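Local coordinates for hemerythrin HHE cation binding domain protein (Mycobacterium kansasii, PDB 6TYJ) that binds metal ions, iron or zinc, in a helical bundle of the hemerythrin type, and probably works through a non-haem metal centre, at residues Ile49-Asp60 and Arg146-Lys157. Sequence-based numbering, arbitrary orientation. Where two conformers were deposited one is given.
Sequences IELDIHFRIEDD and RMEQYRGSALYK. With ZN (zinc ion), chain B; ZN (zinc ion), chain D.
With CG1 of Ile-53 set between its backbone N and carbonyl carbon (chi1 71°), CD1 swings to Met-147 and Arg-151 while CG2 packs on Tyr-150. On the other helix Tyr-150 has CG anti to its carbonyl carbon (chi1 -72°), which carries the ring in beside Ile-57, CD2 touching CG2 of Ile-57, with its OH reaching Asp-60. The result is reciprocal knobs-into-holes: Ile-53 sits among Met-147, Tyr-150, Arg-151 and Ala-154, and Tyr-150 among Ile-53, Arg-56, Ile-57 and Asp-60. Here helix 133-161 packs against helix 38-65 of the hemerythrin bundle; the axes of 49-60 and 146-157 approach to 9.1 Å.

Two faces of the Tyr-150 ring are covered, one by Arg-146 CG and the other by Arg-56 CD, a CH-pi contact 4.2 Å from the centroid. Tyr-150 OH accepts a hydrogen bond from Arg-146 NH1 (3.0 Å) and gives a weak one to Asp-60 OD2. At the far end Arg-151 grips Glu-50 side-on, NE to OE2 and NH2 to OE1, the planes only 18° apart; both oxygens use syn lone pairs, and OE1 also bonds His-19. Ile-53 CD1 covers one face of that guanidinium.

His-54, which points away from 146-157, binds a zinc ion together with Glu-58, His-20, His-114 and Glu-118. His-19 meets His-54 ND1 too, so it links the salt bridge to the metal site. Near Asp-60, one water joins its carbonyl O, 3.0 Å away, to Arg-146 NH1.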
ATOM      1  N   ILE A  49       6.492  -3.700  -4.354  1.00 15.95           N
ATOM      2  CA  ILE A  49       6.134  -2.879  -5.519  0.51 16.17           C
ATOM      3  C   ILE A  49       4.722  -2.327  -5.365  1.00 18.73           C
ATOM      4  O   ILE A  49       4.479  -1.114  -5.520  1.00 18.99           O
ATOM      5  CB  ILE A  49       6.284  -3.706  -6.810  0.51 18.49           C
ATOM      6  CG1 ILE A  49       7.765  -4.024  -7.071  0.51 19.83           C
ATOM      7  CG2 ILE A  49       5.603  -3.012  -7.998  0.51 18.44           C
ATOM      8  CD1 ILE A  49       7.989  -5.049  -8.144  0.51 19.40           C
ATOM      9  N   GLU A  50       3.757  -3.205  -5.067  1.00 16.91           N
ATOM     10  CA  GLU A  50       2.372  -2.768  -4.960  1.00 17.84           C
ATOM     11  C   GLU A  50       2.196  -1.810  -3.795  1.00 19.37           C
ATOM     12  O   GLU A  50       1.430  -0.850  -3.892  1.00 19.30           O
ATOM     13  CB  GLU A  50       1.429  -3.986  -4.826  1.00 18.38           C
ATOM     14  CG  GLU A  50       1.460  -4.894  -6.067  1.00 18.50           C
ATOM     15  CD  GLU A  50       1.265  -4.139  -7.368  1.00 19.98           C
ATOM     16  OE1 GLU A  50       0.271  -3.395  -7.491  1.00 20.71           O
ATOM     17  OE2 GLU A  50       2.099  -4.325  -8.282  1.00 21.61           O
ATOM     18  N   LEU A  51       2.907  -2.042  -2.688  1.00 16.92           N
ATOM     19  CA  LEU A  51       2.801  -1.148  -1.539  0.57 17.83           C
ATOM     20  C   LEU A  51       3.333   0.238  -1.878  1.00 19.53           C
ATOM     21  O   LEU A  51       2.694   1.245  -1.562  1.00 21.16           O
ATOM     22  CB  LEU A  51       3.547  -1.734  -0.336  0.57 22.19           C
ATOM     23  CG  LEU A  51       3.625  -0.896   0.944  0.57 21.10           C
ATOM     24  CD1 LEU A  51       2.253  -0.362   1.333  0.57 23.95           C
ATOM     25  CD2 LEU A  51       4.238  -1.696   2.103  0.57 24.68           C
ATOM     26  N   ASP A  52       4.516   0.297  -2.497  1.00 18.51           N
ATOM     27  CA  ASP A  52       5.095   1.563  -2.963  1.00 19.96           C
ATOM     28  C   ASP A  52       4.082   2.368  -3.753  1.00 24.76           C
ATOM     29  O   ASP A  52       3.822   3.544  -3.448  1.00 25.64           O
ATOM     30  CB  ASP A  52       6.332   1.257  -3.820  1.00 20.69           C
ATOM     31  CG  ASP A  52       7.011   2.494  -4.371  1.00 29.54           C
ATOM     32  OD1 ASP A  52       6.879   3.573  -3.780  1.00 34.17           O
ATOM     33  OD2 ASP A  52       7.684   2.374  -5.405  1.00 33.91           O
ATOM     34  N   ILE A  53       3.479   1.753  -4.764  1.00 17.39           N
ATOM     35  CA  ILE A  53       2.614   2.552  -5.628  1.00 18.83           C
ATOM     36  C   ILE A  53       1.292   2.874  -4.947  1.00 17.20           C
ATOM     37  O   ILE A  53       0.671   3.918  -5.240  1.00 18.92           O
ATOM     38  CB  ILE A  53       2.415   1.875  -6.987  1.00 25.33           C
ATOM     39  CG1 ILE A  53       1.543   0.647  -6.892  1.00 23.91           C
ATOM     40  CG2 ILE A  53       3.763   1.481  -7.589  1.00 25.10           C
ATOM     41  CD1 ILE A  53       1.618  -0.170  -8.216  1.00 26.32           C
ATOM     42  N   HIS A  54       0.855   2.019  -4.019  1.00 17.18           N
ATOM     43  CA  HIS A  54      -0.390   2.254  -3.311  1.00 15.53           C
ATOM     44  C   HIS A  54      -0.313   3.490  -2.434  1.00 17.94           C
ATOM     45  O   HIS A  54      -1.197   4.367  -2.498  1.00 16.58           O
ATOM     46  CB  HIS A  54      -0.711   1.042  -2.453  1.00 14.75           C
ATOM     47  CG  HIS A  54      -2.050   1.117  -1.812  1.00 16.19           C
ATOM     48  ND1 HIS A  54      -3.207   0.817  -2.485  1.00 20.58           N
ATOM     49  CD2 HIS A  54      -2.418   1.450  -0.552  1.00 20.47           C
ATOM     50  CE1 HIS A  54      -4.240   0.958  -1.671  1.00 20.04           C
ATOM     51  NE2 HIS A  54      -3.783   1.351  -0.496  1.00 22.13           N
ATOM     52  N   PHE A  55       0.742   3.585  -1.611  1.00 19.69           N
ATOM     53  CA  PHE A  55       0.885   4.757  -0.754  1.00 19.01           C
ATOM     54  C   PHE A  55       1.072   6.014  -1.584  1.00 20.97           C
ATOM     55  O   PHE A  55       0.599   7.081  -1.183  1.00 20.19           O
ATOM     56  CB  PHE A  55       2.036   4.582   0.239  1.00 19.87           C
ATOM     57  CG  PHE A  55       1.684   3.707   1.412  1.00 24.73           C
ATOM     58  CD1 PHE A  55       0.474   3.030   1.449  1.00 33.51           C
ATOM     59  CD2 PHE A  55       2.552   3.597   2.486  1.00 24.59           C
ATOM     60  CE1 PHE A  55       0.134   2.216   2.537  1.00 33.22           C
ATOM     61  CE2 PHE A  55       2.227   2.798   3.565  1.00 25.24           C
ATOM     62  CZ  PHE A  55       1.011   2.110   3.592  1.00 24.42           C
ATOM     63  N   ARG A  56       1.739   5.909  -2.739  1.00 17.03           N
ATOM     64  CA  ARG A  56       1.940   7.101  -3.572  1.00 17.24           C
ATOM     65  C   ARG A  56       0.633   7.582  -4.177  1.00 21.78           C
ATOM     66  O   ARG A  56       0.379   8.801  -4.206  1.00 19.98           O
ATOM     67  CB  ARG A  56       2.955   6.809  -4.670  1.00 24.71           C
ATOM     68  CG  ARG A  56       4.387   6.761  -4.188  1.00 35.03           C
ATOM     69  CD  ARG A  56       5.343   6.662  -5.358  1.00 29.76           C
ATOM     70  NE  ARG A  56       6.666   6.278  -4.896  1.00 34.22           N
ATOM     71  CZ  ARG A  56       7.643   7.137  -4.649  1.00 49.86           C
ATOM     72  NH1 ARG A  56       7.444   8.433  -4.832  1.00 46.01           N
ATOM     73  NH2 ARG A  56       8.822   6.698  -4.237  1.00 55.84           N
ATOM     74  N   ILE A  57      -0.191   6.669  -4.716  1.00 21.22           N
ATOM     75  CA  ILE A  57      -1.442   7.183  -5.261  0.57 23.90           C
ATOM     76  C   ILE A  57      -2.327   7.731  -4.154  1.00 18.51           C
ATOM     77  O   ILE A  57      -3.029   8.739  -4.389  1.00 19.41           O
ATOM     78  CB  ILE A  57      -2.200   6.170  -6.146  0.57 20.06           C
ATOM     79  CG1 ILE A  57      -2.770   5.000  -5.353  0.57 17.12           C
ATOM     80  CG2 ILE A  57      -1.319   5.686  -7.303  0.57 25.56           C
ATOM     81  CD1 ILE A  57      -3.676   4.141  -6.219  0.57 26.00           C
ATOM     82  N   GLU A  58      -2.275   7.166  -2.941  1.00 18.60           N
ATOM     83  CA  GLU A  58      -3.031   7.737  -1.831  1.00 19.40           C
ATOM     84  C   GLU A  58      -2.490   9.130  -1.493  1.00 17.79           C
ATOM     85  O   GLU A  58      -3.260  10.104  -1.415  1.00 19.79           O
ATOM     86  CB  GLU A  58      -3.025   6.753  -0.631  1.00 16.32           C
ATOM     87  CG  GLU A  58      -3.995   5.606  -0.832  1.00 18.92           C
ATOM     88  CD  GLU A  58      -3.948   4.613   0.276  1.00 26.56           C
ATOM     89  OE1 GLU A  58      -2.997   4.622   1.045  1.00 28.37           O
ATOM     90  OE2 GLU A  58      -4.895   3.813   0.331  1.00 17.29           O
ATOM     91  N   ASP A  59      -1.157   9.268  -1.353  1.00 15.98           N
ATOM     92  CA  ASP A  59      -0.599  10.540  -0.921  1.00 17.94           C
ATOM     93  C   ASP A  59      -0.663  11.601  -2.017  1.00 19.58           C
ATOM     94  O   ASP A  59      -0.792  12.784  -1.707  1.00 21.24           O
ATOM     95  CB  ASP A  59       0.859  10.369  -0.497  1.00 20.01           C
ATOM     96  CG  ASP A  59       1.006   9.680   0.843  1.00 25.06           C
ATOM     97  OD1 ASP A  59       0.036   9.714   1.643  1.00 23.82           O
ATOM     98  OD2 ASP A  59       2.096   9.139   1.088  1.00 25.13           O
ATOM     99  N   ASP A  60      -0.576  11.193  -3.288  1.00 19.49           N
ATOM    100  CA  ASP A  60      -0.425  12.160  -4.382  1.00 19.42           C
ATOM    101  C   ASP A  60      -1.743  12.549  -5.024  1.00 18.84           C
ATOM    102  O   ASP A  60      -1.834  13.649  -5.612  1.00 20.89           O
ATOM    103  CB  ASP A  60       0.485  11.575  -5.464  1.00 19.64           C
ATOM    104  CG  ASP A  60       1.898  11.286  -4.965  1.00 21.50           C
ATOM    105  OD1 ASP A  60       2.273  11.723  -3.847  1.00 25.91           O
ATOM    106  OD2 ASP A  60       2.660  10.658  -5.723  1.00 26.08           O
ATOM    107  N   ARG A 146      -1.962   6.684 -13.011  1.00 22.96           N
ATOM    108  CA  ARG A 146      -0.780   6.943 -12.218  1.00 21.36           C
ATOM    109  C   ARG A 146      -0.249   5.650 -11.605  1.00 26.25           C
ATOM    110  O   ARG A 146       0.970   5.503 -11.443  1.00 26.75           O
ATOM    111  CB  ARG A 146      -1.099   7.984 -11.151  1.00 27.43           C
ATOM    112  CG  ARG A 146       0.118   8.621 -10.505  1.00 27.40           C
ATOM    113  CD  ARG A 146       0.879   9.605 -11.436  1.00 26.51           C
ATOM    114  NE  ARG A 146       0.107  10.821 -11.737  1.00 29.89           N
ATOM    115  CZ  ARG A 146       0.060  11.902 -10.953  1.00 26.74           C
ATOM    116  NH1 ARG A 146       0.750  11.946  -9.811  1.00 26.98           N
ATOM    117  NH2 ARG A 146      -0.686  12.939 -11.311  1.00 28.84           N
ATOM    118  N   MET A 147      -1.135   4.690 -11.287  1.00 24.40           N
ATOM    119  CA  MET A 147      -0.666   3.411 -10.752  0.53 21.48           C
ATOM    120  C   MET A 147       0.235   2.694 -11.754  1.00 23.37           C
ATOM    121  O   MET A 147       1.284   2.152 -11.378  1.00 24.38           O
ATOM    122  CB  MET A 147      -1.851   2.522 -10.359  0.53 26.95           C
ATOM    123  CG  MET A 147      -1.495   1.423  -9.378  0.53 31.44           C
ATOM    124  SD  MET A 147      -2.898   0.338  -9.016  0.53 38.61           S
ATOM    125  CE  MET A 147      -4.200   1.523  -8.751  0.53 40.74           C
ATOM    126  N   GLU A 148      -0.149   2.684 -13.036  1.00 22.64           N
ATOM    127  CA  GLU A 148       0.693   2.075 -14.059  1.00 24.68           C
ATOM    128  C   GLU A 148       2.037   2.804 -14.166  1.00 22.87           C
ATOM    129  O   GLU A 148       3.103   2.177 -14.238  1.00 21.50           O
ATOM    130  CB  GLU A 148      -0.035   2.100 -15.406  1.00 27.22           C
ATOM    131  CG  GLU A 148       0.858   1.718 -16.578  1.00 31.90           C
ATOM    132  CD  GLU A 148       0.704   0.269 -17.004  1.00 49.86           C
ATOM    133  OE1 GLU A 148      -0.344  -0.342 -16.705  1.00 39.89           O
ATOM    134  OE2 GLU A 148       1.636  -0.254 -17.647  1.00 64.03           O
ATOM    135  N   GLN A 149       2.003   4.139 -14.196  1.00 20.25           N
ATOM    136  CA  GLN A 149       3.249   4.894 -14.240  1.00 21.76           C
ATOM    137  C   GLN A 149       4.119   4.602 -13.019  1.00 18.85           C
ATOM    138  O   GLN A 149       5.331   4.369 -13.141  1.00 22.10           O
ATOM    139  CB  GLN A 149       2.927   6.379 -14.333  1.00 24.30           C
ATOM    140  CG  GLN A 149       4.128   7.285 -14.181  1.00 20.73           C
ATOM    141  CD  GLN A 149       3.675   8.682 -13.807  1.00 19.53           C
ATOM    142  OE1 GLN A 149       2.756   9.226 -14.426  1.00 23.80           O
ATOM    143  NE2 GLN A 149       4.278   9.240 -12.779  1.00 23.56           N
ATOM    144  N   TYR A 150       3.513   4.599 -11.827  1.00 19.31           N
ATOM    145  CA  TYR A 150       4.300   4.351 -10.623  1.00 20.34           C
ATOM    146  C   TYR A 150       4.812   2.913 -10.579  1.00 21.16           C
ATOM    147  O   TYR A 150       5.909   2.649 -10.071  1.00 22.26           O
ATOM    148  CB  TYR A 150       3.466   4.628  -9.370  1.00 20.58           C
ATOM    149  CG  TYR A 150       3.182   6.083  -9.078  1.00 20.79           C
ATOM    150  CD1 TYR A 150       3.877   7.094  -9.703  1.00 22.17           C
ATOM    151  CD2 TYR A 150       2.247   6.414  -8.101  1.00 23.00           C
ATOM    152  CE1 TYR A 150       3.611   8.427  -9.411  1.00 19.45           C
ATOM    153  CE2 TYR A 150       1.977   7.728  -7.790  1.00 22.41           C
ATOM    154  CZ  TYR A 150       2.657   8.725  -8.457  1.00 20.25           C
ATOM    155  OH  TYR A 150       2.379  10.058  -8.172  1.00 23.51           O
ATOM    156  N   ARG A 151       4.045   1.962 -11.103  1.00 19.08           N
ATOM    157  CA  ARG A 151       4.571   0.605 -11.129  1.00 19.72           C
ATOM    158  C   ARG A 151       5.785   0.508 -12.046  1.00 20.92           C
ATOM    159  O   ARG A 151       6.756  -0.183 -11.724  1.00 22.76           O
ATOM    160  CB  ARG A 151       3.488  -0.395 -11.537  1.00 19.38           C
ATOM    161  CG  ARG A 151       3.961  -1.832 -11.317  1.00 21.30           C
ATOM    162  CD  ARG A 151       2.897  -2.882 -11.644  1.00 27.76           C
ATOM    163  NE  ARG A 151       1.750  -2.902 -10.739  1.00 25.10           N
ATOM    164  CZ  ARG A 151       0.542  -2.425 -11.021  1.00 25.24           C
ATOM    165  NH1 ARG A 151       0.292  -1.851 -12.206  1.00 24.87           N
ATOM    166  NH2 ARG A 151      -0.424  -2.526 -10.121  1.00 26.45           N
ATOM    167  N   GLY A 152       5.756   1.220 -13.176  1.00 20.28           N
ATOM    168  CA  GLY A 152       6.923   1.252 -14.046  1.00 26.37           C
ATOM    169  C   GLY A 152       8.155   1.788 -13.345  1.00 22.09           C
ATOM    170  O   GLY A 152       9.240   1.217 -13.452  1.00 24.12           O
ATOM    171  N   SER A 153       8.010   2.915 -12.634  1.00 22.16           N
ATOM    172  CA  SER A 153       9.182   3.466 -11.961  0.51 20.89           C
ATOM    173  C   SER A 153       9.601   2.617 -10.766  1.00 21.80           C
ATOM    174  O   SER A 153      10.805   2.498 -10.503  1.00 27.15           O
ATOM    175  CB  SER A 153       8.938   4.930 -11.564  0.51 24.95           C
ATOM    176  OG  SER A 153       7.792   5.080 -10.754  0.51 25.07           O
ATOM    177  N   ALA A 154       8.650   1.994 -10.062  1.00 22.07           N
ATOM    178  CA  ALA A 154       8.999   1.098  -8.966  1.00 26.12           C
ATOM    179  C   ALA A 154       9.818  -0.076  -9.485  1.00 25.14           C
ATOM    180  O   ALA A 154      10.853  -0.436  -8.909  1.00 29.66           O
ATOM    181  CB  ALA A 154       7.710   0.650  -8.277  1.00 27.83           C
ATOM    182  N   LEU A 155       9.388  -0.661 -10.609  1.00 26.50           N
ATOM    183  CA  LEU A 155      10.126  -1.777 -11.206  1.00 31.77           C
ATOM    184  C   LEU A 155      11.513  -1.340 -11.643  1.00 32.53           C
ATOM    185  O   LEU A 155      12.497  -2.059 -11.429  1.00 34.34           O
ATOM    186  CB  LEU A 155       9.369  -2.323 -12.412  1.00 30.36           C
ATOM    187  CG  LEU A 155       8.105  -3.087 -12.064  1.00 27.56           C
ATOM    188  CD1 LEU A 155       7.341  -3.351 -13.337  1.00 35.37           C
ATOM    189  CD2 LEU A 155       8.530  -4.369 -11.398  1.00 41.53           C
ATOM    190  N   TYR A 156      11.600  -0.178 -12.296  1.00 30.60           N
ATOM    191  CA  TYR A 156      12.900   0.368 -12.682  1.00 34.23           C
ATOM    192  C   TYR A 156      13.829   0.448 -11.477  1.00 30.65           C
ATOM    193  O   TYR A 156      14.996   0.050 -11.549  1.00 39.31           O
ATOM    194  CB  TYR A 156      12.717   1.736 -13.327  1.00 31.63           C
ATOM    195  CG  TYR A 156      13.990   2.425 -13.776  1.00 30.55           C
ATOM    196  CD1 TYR A 156      14.541   2.172 -15.022  1.00 42.14           C
ATOM    197  CD2 TYR A 156      14.611   3.347 -12.958  1.00 30.38           C
ATOM    198  CE1 TYR A 156      15.697   2.838 -15.444  1.00 48.23           C
ATOM    199  CE2 TYR A 156      15.767   4.002 -13.354  1.00 37.78           C
ATOM    200  CZ  TYR A 156      16.301   3.747 -14.599  1.00 48.22           C
ATOM    201  OH  TYR A 156      17.445   4.405 -14.987  1.00 60.66           O
ATOM    202  N   LYS A 157      13.320   0.947 -10.352  1.00 30.02           N
ATOM    203  CA  LYS A 157      14.131   1.004  -9.138  1.00 29.42           C
ATOM    204  C   LYS A 157      14.557  -0.387  -8.688  1.00 33.97           C
ATOM    205  O   LYS A 157      15.736  -0.625  -8.395  1.00 34.98           O
ATOM    206  CB  LYS A 157      13.358   1.694  -8.020  1.00 29.26           C
ATOM    207  CG  LYS A 157      13.051   3.142  -8.284  1.00 40.01           C
ATOM    208  CD  LYS A 157      12.183   3.693  -7.180  1.00 48.09           C
ATOM    209  CE  LYS A 157      11.806   5.126  -7.454  1.00 53.26           C
ATOM    210  NZ  LYS A 157      10.750   5.576  -6.514  1.00 63.48           N
TER
HETATM  211 ZN    ZN B 300      -4.980   2.042   1.090  0.90 20.97          ZN
HETATM  212 ZN    ZN D 302       2.053   8.390   2.897  0.58 16.41          ZN
HETATM  213  O   HOH W   1       2.168   9.710   4.274  0.67 21.79           O
HETATM  214  O   HOH W   2      -0.412  14.250  -8.131  1.00 27.44           O
HETATM  215  O   HOH W   3       3.781   7.387   2.890  1.00 30.21           O